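Local coordinates for thiamine-binding periplasmic protein (Escherichia coli, PDB 2QRY) that binds thiamine, thiamine phosphate and thiamine diphosphate with high affinity in the periplasm, as the solute-binding component of the ThiBPQ ABC importer, at residues 63-67 with 83-89; 103-109 with 266-270; 120-124 with 269-275. One frame throughout, in Å; residues are numbered along the deposited sequence.

Contact 1. Residues 63-67 with 83-89. With TPS (thiamin phosphate), chain E.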
loop_
_atom_site.group_PDB
_atom_site.type_symbol
_atom_site.label_atom_id
_atom_site.label_comp_id
_atom_site.label_asym_id
_atom_site.label_seq_id
_atom_site.Cartn_x
_atom_site.Cartn_y
_atom_site.Cartn_z
ATOM N N GLY A 63 6.091 3.752 1.417
ATOM C CA GLY A 63 5.524 3.126 2.598
ATOM C C GLY A 63 6.436 2.662 3.720
ATOM O O GLY A 63 6.377 3.194 4.827
ATOM N N VAL A 64 7.264 1.657 3.460
ATOM C CA VAL A 64 8.144 1.152 4.505
ATOM C C VAL A 64 9.165 2.199 4.932
ATOM O O VAL A 64 9.475 2.326 6.119
ATOM C CB VAL A 64 8.877 -0.127 4.053
ATOM C CG1 VAL A 64 9.768 -0.650 5.191
ATOM C CG2 VAL A 64 7.863 -1.180 3.630
ATOM N N SER A 65 9.679 2.958 3.967
ATOM C CA SER A 65 10.663 3.992 4.275
ATOM C C SER A 65 10.117 5.089 5.184
ATOM O O SER A 65 10.874 5.702 5.944
ATOM C CB SER A 65 11.219 4.614 2.990
ATOM O OG SER A 65 12.121 3.723 2.366
ATOM N N LEU A 66 8.812 5.342 5.112
ATOM C CA LEU A 66 8.219 6.358 5.967
ATOM C C LEU A 66 8.587 6.042 7.420
ATOM O O LEU A 66 9.054 6.910 8.161
ATOM C CB LEU A 66 6.693 6.390 5.798
ATOM C CG LEU A 66 6.126 7.119 4.568
ATOM C CD1 LEU A 66 4.621 6.926 4.516
ATOM C CD2 LEU A 66 6.460 8.611 4.623
ATOM N N LEU A 67 8.401 4.790 7.821
ATOM C CA LEU A 67 8.718 4.387 9.189
ATOM C C LEU A 67 10.218 4.523 9.506
ATOM O O LEU A 67 10.589 5.080 10.541
ATOM C CB LEU A 67 8.306 2.935 9.430
ATOM C CG LEU A 67 7.809 2.489 10.813
ATOM C CD1 LEU A 67 8.158 1.019 11.009
ATOM C CD2 LEU A 67 8.421 3.321 11.922
ATOM N N LEU A 83 0.969 9.290 7.204
ATOM C CA LEU A 83 -0.081 8.610 6.448
ATOM C C LEU A 83 0.523 7.706 5.365
ATOM O O LEU A 83 1.260 8.170 4.504
ATOM C CB LEU A 83 -1.009 9.643 5.809
ATOM C CG LEU A 83 -2.224 9.149 5.014
ATOM C CD1 LEU A 83 -3.356 10.178 5.117
ATOM C CD2 LEU A 83 -1.836 8.888 3.562
ATOM N N GLY A 84 0.220 6.416 5.411
ATOM C CA GLY A 84 0.772 5.538 4.402
ATOM C C GLY A 84 1.511 4.316 4.909
ATOM O O GLY A 84 2.183 3.652 4.134
ATOM N N LEU A 85 1.435 4.025 6.201
ATOM C CA LEU A 85 2.074 2.818 6.710
ATOM C C LEU A 85 0.976 1.797 6.491
ATOM O O LEU A 85 -0.064 2.142 5.956
ATOM C CB LEU A 85 2.369 2.930 8.202
ATOM C CG LEU A 85 3.354 3.994 8.674
ATOM C CD1 LEU A 85 3.503 3.896 10.189
ATOM C CD2 LEU A 85 4.700 3.792 7.999
ATOM N N ASP A 86 1.184 0.544 6.867
ATOM C CA ASP A 86 0.103 -0.418 6.693
ATOM C C ASP A 86 0.113 -1.509 7.749
ATOM O O ASP A 86 0.949 -1.509 8.651
ATOM C CB ASP A 86 0.095 -1.014 5.273
ATOM C CG ASP A 86 1.177 -2.054 5.046
ATOM O OD1 ASP A 86 1.876 -2.439 6.013
ATOM O OD2 ASP A 86 1.319 -2.499 3.880
ATOM N N ASN A 87 -0.840 -2.425 7.632
ATOM C CA ASN A 87 -1.007 -3.520 8.577
ATOM C C ASN A 87 0.252 -4.334 8.876
ATOM O O ASN A 87 0.403 -4.849 9.979
ATOM C CB ASN A 87 -2.121 -4.450 8.085
ATOM C CG ASN A 87 -1.824 -5.036 6.722
ATOM O OD1 ASN A 87 -1.541 -4.307 5.772
ATOM N ND2 ASN A 87 -1.888 -6.355 6.617
ATOM N N ASN A 88 1.152 -4.447 7.909
ATOM C CA ASN A 88 2.372 -5.220 8.108
ATOM C C ASN A 88 3.443 -4.500 8.918
ATOM O O ASN A 88 4.424 -5.116 9.338
ATOM C CB ASN A 88 2.970 -5.627 6.757
ATOM C CG ASN A 88 2.036 -6.502 5.946
ATOM O OD1 ASN A 88 1.485 -7.483 6.452
ATOM N ND2 ASN A 88 1.861 -6.158 4.677
ATOM N N LEU A 89 3.267 -3.205 9.149
ATOM C CA LEU A 89 4.266 -2.443 9.885
ATOM C C LEU A 89 3.812 -2.006 11.269
ATOM O O LEU A 89 4.574 -1.363 11.986
ATOM C CB LEU A 89 4.659 -1.201 9.089
ATOM C CG LEU A 89 5.280 -1.370 7.702
ATOM C CD1 LEU A 89 5.300 -0.019 6.994
ATOM C CD2 LEU A 89 6.694 -1.940 7.837
HETATM C CM2 TPS E . -3.254 2.692 -10.937
HETATM N N3 TPS E . -1.272 2.388 -4.677
HETATM C C2 TPS E . -0.295 2.539 -5.549
HETATM S S1 TPS E . 1.136 2.519 -4.589
HETATM C C5 TPS E . 0.364 2.300 -3.012
HETATM C C4 TPS E . -0.971 2.264 -3.354
HETATM C CM4 TPS E . -2.042 2.082 -2.284
HETATM C C6 TPS E . 1.112 2.188 -1.720
HETATM C C7 TPS E . 2.544 2.438 -2.193
HETATM O O7 TPS E . 3.524 2.343 -1.167
HETATM N N1A TPS E . -3.170 1.437 -8.823
HETATM C C2A TPS E . -3.113 2.624 -9.434
HETATM N N3A TPS E . -2.930 3.745 -8.740
HETATM C C4A TPS E . -2.797 3.727 -7.396
HETATM N N4A TPS E . -2.604 4.908 -6.702
HETATM C C5A TPS E . -2.853 2.475 -6.706
HETATM C C6A TPS E . -3.048 1.326 -7.491
HETATM C C7A TPS E . -2.706 2.347 -5.170
HETATM P P1 TPS E . 4.948 2.646 -1.868
HETATM O O1 TPS E . 5.150 1.679 -3.068
HETATM O O2 TPS E . 6.136 2.541 -0.828
HETATM O O3 TPS E . 4.919 4.089 -2.416
#
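The isobutyl group of L85 packs against residues 63-67 of helix 63-73, where its methyl CD2 meets G63, L66 and L67. The first torsion sets CG beside the backbone N (chi1 -64°); with CD1 then extended anti to CA, CD2 is left as the methyl facing the helix. CD2 lies 3.6 Å from G63 O and 3.9 Å from L66 CB. L67 CB is 4.0 Å from L85 CD2. L66 sends CD1 to the backbone at L83 and G84, 3.6 Å from L83 O. L89 places CD1 4.0 Å from V64 CA and touches V64 CG1 with its second methyl. L89 follows an Asx turn, in which D86 OD1 accepts from N88 N (2.9 Å) from above the carboxylate plane.

No hydrogen bond joins the two segments, so apolar packing holds the helix against the strand, their axes 7.0 Å apart at an angle of 98°. The strand itself is irregular: G84 and L85 both face V249, forming a G1 beta bulge. G63 N donates to phosphate oxygen O2 of thiamin phosphate (2.6 Å, bent to 131° at the hydrogen), whose remaining partners include S164, S221 and W200. A phosphate held by a backbone N-H near the N-terminal end of a helix, here helix 63-73, is a recurrent arrangement, and it forms part of this periplasmic binding protein's thiamine pocket.

Contact 2. Residues 103-109 with 266-270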
loop_
_atom_site.group_PDB
_atom_site.type_symbol
_atom_site.label_atom_id
_atom_site.label_comp_id
_atom_site.label_asym_id
_atom_site.label_seq_id
_atom_site.Cartn_x
_atom_site.Cartn_y
_atom_site.Cartn_z
ATOM N N GLY A 103 -7.423 8.565 19.310
ATOM C CA GLY A 103 -8.600 9.206 19.860
ATOM C C GLY A 103 -9.684 9.136 18.799
ATOM O O GLY A 103 -10.530 10.026 18.681
ATOM N N VAL A 104 -9.641 8.068 18.008
ATOM C CA VAL A 104 -10.615 7.850 16.945
ATOM C C VAL A 104 -11.472 6.650 17.313
ATOM O O VAL A 104 -10.951 5.596 17.673
ATOM C CB VAL A 104 -9.920 7.564 15.588
ATOM C CG1 VAL A 104 -10.963 7.337 14.499
ATOM C CG2 VAL A 104 -9.008 8.726 15.214
ATOM N N ALA A 105 -12.787 6.819 17.225
ATOM C CA ALA A 105 -13.715 5.748 17.545
ATOM C C ALA A 105 -13.601 4.628 16.516
ATOM O O ALA A 105 -13.664 4.873 15.310
ATOM C CB ALA A 105 -15.138 6.285 17.583
ATOM N N ALA A 106 -13.436 3.403 17.007
ATOM C CA ALA A 106 -13.299 2.228 16.151
ATOM C C ALA A 106 -14.498 2.004 15.222
ATOM O O ALA A 106 -14.328 1.646 14.054
ATOM C CB ALA A 106 -13.066 0.990 17.015
ATOM N N ASP A 107 -15.704 2.217 15.744
ATOM C CA ASP A 107 -16.933 2.026 14.974
ATOM C C ASP A 107 -16.974 2.847 13.687
ATOM O O ASP A 107 -17.862 2.663 12.850
ATOM C CB ASP A 107 -18.146 2.377 15.839
ATOM C CG ASP A 107 -18.104 3.808 16.353
ATOM O OD1 ASP A 107 -18.279 4.747 15.545
ATOM O OD2 ASP A 107 -17.887 3.993 17.569
ATOM N N ALA A 108 -16.011 3.749 13.529
ATOM C CA ALA A 108 -15.955 4.594 12.340
ATOM C C ALA A 108 -15.274 3.892 11.166
ATOM O O ALA A 108 -15.239 4.421 10.053
ATOM C CB ALA A 108 -15.223 5.895 12.667
ATOM N N VAL A 109 -14.755 2.691 11.414
ATOM C CA VAL A 109 -14.043 1.926 10.396
ATOM C C VAL A 109 -14.605 0.529 10.122
ATOM O O VAL A 109 -15.038 -0.167 11.038
ATOM C CB VAL A 109 -12.549 1.809 10.787
ATOM C CG1 VAL A 109 -11.900 0.642 10.078
ATOM C CG2 VAL A 109 -11.836 3.099 10.442
ATOM N N LEU A 266 -7.268 12.673 11.857
ATOM C CA LEU A 266 -7.436 11.225 11.883
ATOM C C LEU A 266 -8.913 10.822 11.898
ATOM O O LEU A 266 -9.296 9.839 11.266
ATOM C CB LEU A 266 -6.712 10.629 13.097
ATOM C CG LEU A 266 -5.178 10.732 13.062
ATOM C CD1 LEU A 266 -4.585 10.191 14.355
ATOM C CD2 LEU A 266 -4.630 9.963 11.862
ATOM N N GLN A 267 -9.739 11.583 12.612
ATOM C CA GLN A 267 -11.169 11.286 12.684
ATOM C C GLN A 267 -11.810 11.610 11.343
ATOM O O GLN A 267 -12.615 10.844 10.822
ATOM C CB GLN A 267 -11.837 12.119 13.782
ATOM C CG GLN A 267 -13.321 11.815 14.002
ATOM C CD GLN A 267 -13.563 10.437 14.601
ATOM O OE1 GLN A 267 -13.055 10.114 15.679
ATOM N NE2 GLN A 267 -14.349 9.619 13.905
ATOM N N PHE A 268 -11.437 12.761 10.797
ATOM C CA PHE A 268 -11.952 13.223 9.516
ATOM C C PHE A 268 -11.538 12.280 8.392
ATOM O O PHE A 268 -12.179 12.211 7.342
ATOM C CB PHE A 268 -11.432 14.642 9.257
ATOM C CG PHE A 268 -11.415 15.034 7.813
ATOM C CD1 PHE A 268 -10.280 14.816 7.035
ATOM C CD2 PHE A 268 -12.532 15.614 7.222
ATOM C CE1 PHE A 268 -10.259 15.170 5.688
ATOM C CE2 PHE A 268 -12.523 15.973 5.874
ATOM C CZ PHE A 268 -11.386 15.751 5.107
HETATM N N MSE A 269 -10.464 11.544 8.632
HETATM C CA MSE A 269 -9.944 10.610 7.652
HETATM C C MSE A 269 -10.908 9.449 7.410
HETATM O O MSE A 269 -11.153 9.070 6.265
HETATM C CB MSE A 269 -8.587 10.095 8.123
HETATM C CG MSE A 269 -7.823 9.305 7.095
HETATM SE SE MSE A 269 -6.033 8.972 7.721
HETATM C CE MSE A 269 -6.419 7.631 9.062
ATOM N N VAL A 270 -11.455 8.889 8.483
ATOM C CA VAL A 270 -12.391 7.780 8.355
ATOM C C VAL A 270 -13.808 8.262 8.046
ATOM O O VAL A 270 -14.767 7.489 8.135
ATOM C CB VAL A 270 -12.436 6.939 9.639
ATOM C CG1 VAL A 270 -11.066 6.377 9.930
ATOM C CG2 VAL A 270 -12.925 7.788 10.799
#
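Where helix 259-269 ends, its last turn is covered by the irregular connection between helix 90-96 and strand 121-133, and V104, A108 and V109 of that connection meet L266, Q267 and V270. V104 supplies both methyls. With CG1 anti to the backbone N (chi1 180°), CG2 is left on the side of L266 and reaches its CB at 3.7 Å, the two side chains lying roughly perpendicular. CG1 faces Q267 OE1 at 3.7 Å and lies near V270 CG2 as well.

The Q267 side chain starts off beside the loop, and a bend at chi2 (69°) brings its amide back over V104. OE1 comes to 3.6 Å from A105 N, which does not amount to a hydrogen bond, and none is found between the segments. NE2 packs on A108 CB at 4.0 Å, so the amide meets the loop by van der Waals contact.

This is a loop-to-helix-end contact: the helix gives out at V270, and the 3-10 turn 106-108 brings its last residue, A108, to that valine. V270 divides its methyls between two neighbours. CG2 touches A108 CB at 3.5 Å, while CG1 meets V109 CG2 at 3.4 Å, closer than methyls normally pack, with the V109 side chain set crosswise to that of V270. V109 also touches V287, and L266 turns to A250 and R252 on strand 243-252.

Contact 3. Residues 120-124 with 269-275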
loop_
_atom_site.group_PDB
_atom_site.type_symbol
_atom_site.label_atom_id
_atom_site.label_comp_id
_atom_site.label_asym_id
_atom_site.label_seq_id
_atom_site.Cartn_x
_atom_site.Cartn_y
_atom_site.Cartn_z
ATOM N N PHE A 120 -3.168 3.153 15.275
ATOM C CA PHE A 120 -3.239 3.280 13.822
ATOM C C PHE A 120 -4.649 3.164 13.238
ATOM O O PHE A 120 -5.343 2.168 13.432
ATOM C CB PHE A 120 -2.294 2.250 13.203
ATOM C CG PHE A 120 -0.907 2.313 13.771
ATOM C CD1 PHE A 120 -0.047 3.348 13.425
ATOM C CD2 PHE A 120 -0.492 1.394 14.726
ATOM C CE1 PHE A 120 1.207 3.475 14.025
ATOM C CE2 PHE A 120 0.759 1.509 15.333
ATOM C CZ PHE A 120 1.608 2.554 14.982
ATOM N N VAL A 121 -5.048 4.201 12.511
ATOM C CA VAL A 121 -6.366 4.269 11.897
ATOM C C VAL A 121 -6.332 3.937 10.402
ATOM O O VAL A 121 -5.607 4.563 9.628
ATOM C CB VAL A 121 -6.967 5.686 12.057
ATOM C CG1 VAL A 121 -8.415 5.696 11.595
ATOM C CG2 VAL A 121 -6.855 6.142 13.500
ATOM N N PRO A 122 -7.123 2.943 9.977
ATOM C CA PRO A 122 -7.145 2.577 8.559
ATOM C C PRO A 122 -7.862 3.642 7.740
ATOM O O PRO A 122 -8.759 4.318 8.245
ATOM C CB PRO A 122 -7.924 1.263 8.546
ATOM C CG PRO A 122 -7.706 0.711 9.900
ATOM C CD PRO A 122 -7.808 1.924 10.790
ATOM N N PHE A 123 -7.465 3.793 6.478
ATOM C CA PHE A 123 -8.123 4.745 5.597
ATOM C C PHE A 123 -8.500 4.091 4.267
ATOM O O PHE A 123 -9.273 4.651 3.492
ATOM C CB PHE A 123 -7.275 6.019 5.410
ATOM C CG PHE A 123 -5.958 5.814 4.705
ATOM C CD1 PHE A 123 -5.897 5.728 3.317
ATOM C CD2 PHE A 123 -4.766 5.804 5.427
ATOM C CE1 PHE A 123 -4.674 5.648 2.664
ATOM C CE2 PHE A 123 -3.537 5.725 4.781
ATOM C CZ PHE A 123 -3.491 5.648 3.401
ATOM N N ASP A 124 -7.957 2.902 4.015
ATOM C CA ASP A 124 -8.290 2.120 2.821
ATOM C C ASP A 124 -7.618 0.751 2.833
ATOM O O ASP A 124 -6.744 0.489 3.656
ATOM C CB ASP A 124 -7.966 2.867 1.507
ATOM C CG ASP A 124 -6.476 3.044 1.254
ATOM O OD1 ASP A 124 -5.657 2.202 1.695
ATOM O OD2 ASP A 124 -6.126 4.034 0.576
HETATM N N MSE A 269 -10.464 11.544 8.632
HETATM C CA MSE A 269 -9.944 10.610 7.652
HETATM C C MSE A 269 -10.908 9.449 7.410
HETATM O O MSE A 269 -11.153 9.070 6.265
HETATM C CB MSE A 269 -8.587 10.095 8.123
HETATM C CG MSE A 269 -7.823 9.305 7.095
HETATM SE SE MSE A 269 -6.033 8.972 7.721
HETATM C CE MSE A 269 -6.419 7.631 9.062
ATOM N N VAL A 270 -11.455 8.889 8.483
ATOM C CA VAL A 270 -12.391 7.780 8.355
ATOM C C VAL A 270 -13.808 8.262 8.046
ATOM O O VAL A 270 -14.767 7.489 8.135
ATOM C CB VAL A 270 -12.436 6.939 9.639
ATOM C CG1 VAL A 270 -11.066 6.377 9.930
ATOM C CG2 VAL A 270 -12.925 7.788 10.799
ATOM N N SER A 271 -13.939 9.534 7.678
ATOM C CA SER A 271 -15.248 10.092 7.366
ATOM C C SER A 271 -15.438 10.169 5.857
ATOM O O SER A 271 -14.490 9.983 5.098
ATOM C CB SER A 271 -15.388 11.490 7.967
ATOM O OG SER A 271 -14.751 12.457 7.155
ATOM N N PRO A 272 -16.672 10.449 5.403
ATOM C CA PRO A 272 -17.017 10.556 3.984
ATOM C C PRO A 272 -16.238 11.589 3.173
ATOM O O PRO A 272 -15.837 11.316 2.042
ATOM C CB PRO A 272 -18.512 10.866 4.017
ATOM C CG PRO A 272 -18.967 10.119 5.232
ATOM C CD PRO A 272 -17.891 10.473 6.233
ATOM N N ALA A 273 -16.033 12.774 3.731
ATOM C CA ALA A 273 -15.308 13.820 3.008
ATOM C C ALA A 273 -13.942 13.311 2.544
ATOM O O ALA A 273 -13.424 13.729 1.506
ATOM C CB ALA A 273 -15.138 15.046 3.895
ATOM N N PHE A 274 -13.372 12.397 3.324
ATOM C CA PHE A 274 -12.069 11.809 3.022
ATOM C C PHE A 274 -12.271 10.600 2.117
ATOM O O PHE A 274 -11.875 10.598 0.951
ATOM C CB PHE A 274 -11.393 11.360 4.327
ATOM C CG PHE A 274 -9.954 10.954 4.168
ATOM C CD1 PHE A 274 -8.934 11.893 4.295
ATOM C CD2 PHE A 274 -9.617 9.631 3.889
ATOM C CE1 PHE A 274 -7.593 11.520 4.150
ATOM C CE2 PHE A 274 -8.285 9.249 3.743
ATOM C CZ PHE A 274 -7.268 10.199 3.874
ATOM N N GLN A 275 -12.905 9.579 2.686
ATOM C CA GLN A 275 -13.198 8.322 2.012
ATOM C C GLN A 275 -13.724 8.458 0.589
ATOM O O GLN A 275 -13.387 7.661 -0.278
ATOM C CB GLN A 275 -14.196 7.535 2.853
ATOM C CG GLN A 275 -13.647 7.128 4.207
ATOM C CD GLN A 275 -12.476 6.171 4.083
ATOM O OE1 GLN A 275 -11.333 6.514 4.396
ATOM N NE2 GLN A 275 -12.758 4.964 3.614
#
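Apolar packing dominates the meeting of V121 and F123 with M269, V270 and F274. The selenomethionine M269 bends at chi3 (73°), so that methyl CE turns back to V121, 3.6 Å from V121 CB and 3.2 Å from V121 O; the side chains lie alongside, pointing opposite ways. V121 CG1 also presses on V270 CG1 at 3.2 Å, closer than normal carbon contact. F123 CB meets M269 CG at 3.7 Å and F274 CE2 at 3.8 Å.

A Met-aromatic contact is the second kind: M269 SE lies 5.1 Å from the centroid of the F123 ring, 54° off its normal, an oblique approach.

Within 269-275, S271 O accepts from both F274 N and Q275 N as helix 272-275 begins after N-cap residue S271.

Strand 121-133 carries V121 and F123 toward the junction of helices 259-269 and 272-275, and its backbone pairs with A250 and E248 of strand 243-252. From strand 81-86, L83 touches F123, M269 and F274, completing the buried packing between the sheet and the two helices.

Contacts 1 and 3 are fully buried, whereas contact 2 lies further out, about 19 Å from its centre to the chain centre, and is partly exposed. Contacts 2 and 3 share M269 and V270, so one helix end is packed by a loop on one hand and by strand 121-133 on the other. Contact 1 involves a different strand, 81-86, of the same sheet, and L83 bridges it to contact 3. In contacts 1 and 2 no hydrogen bond crosses between the segments. They differ in accompaniment: contact 1 has a ligand phosphate, contact 2 a glutamine amide at the surface, contact 3 aromatic rings and selenium.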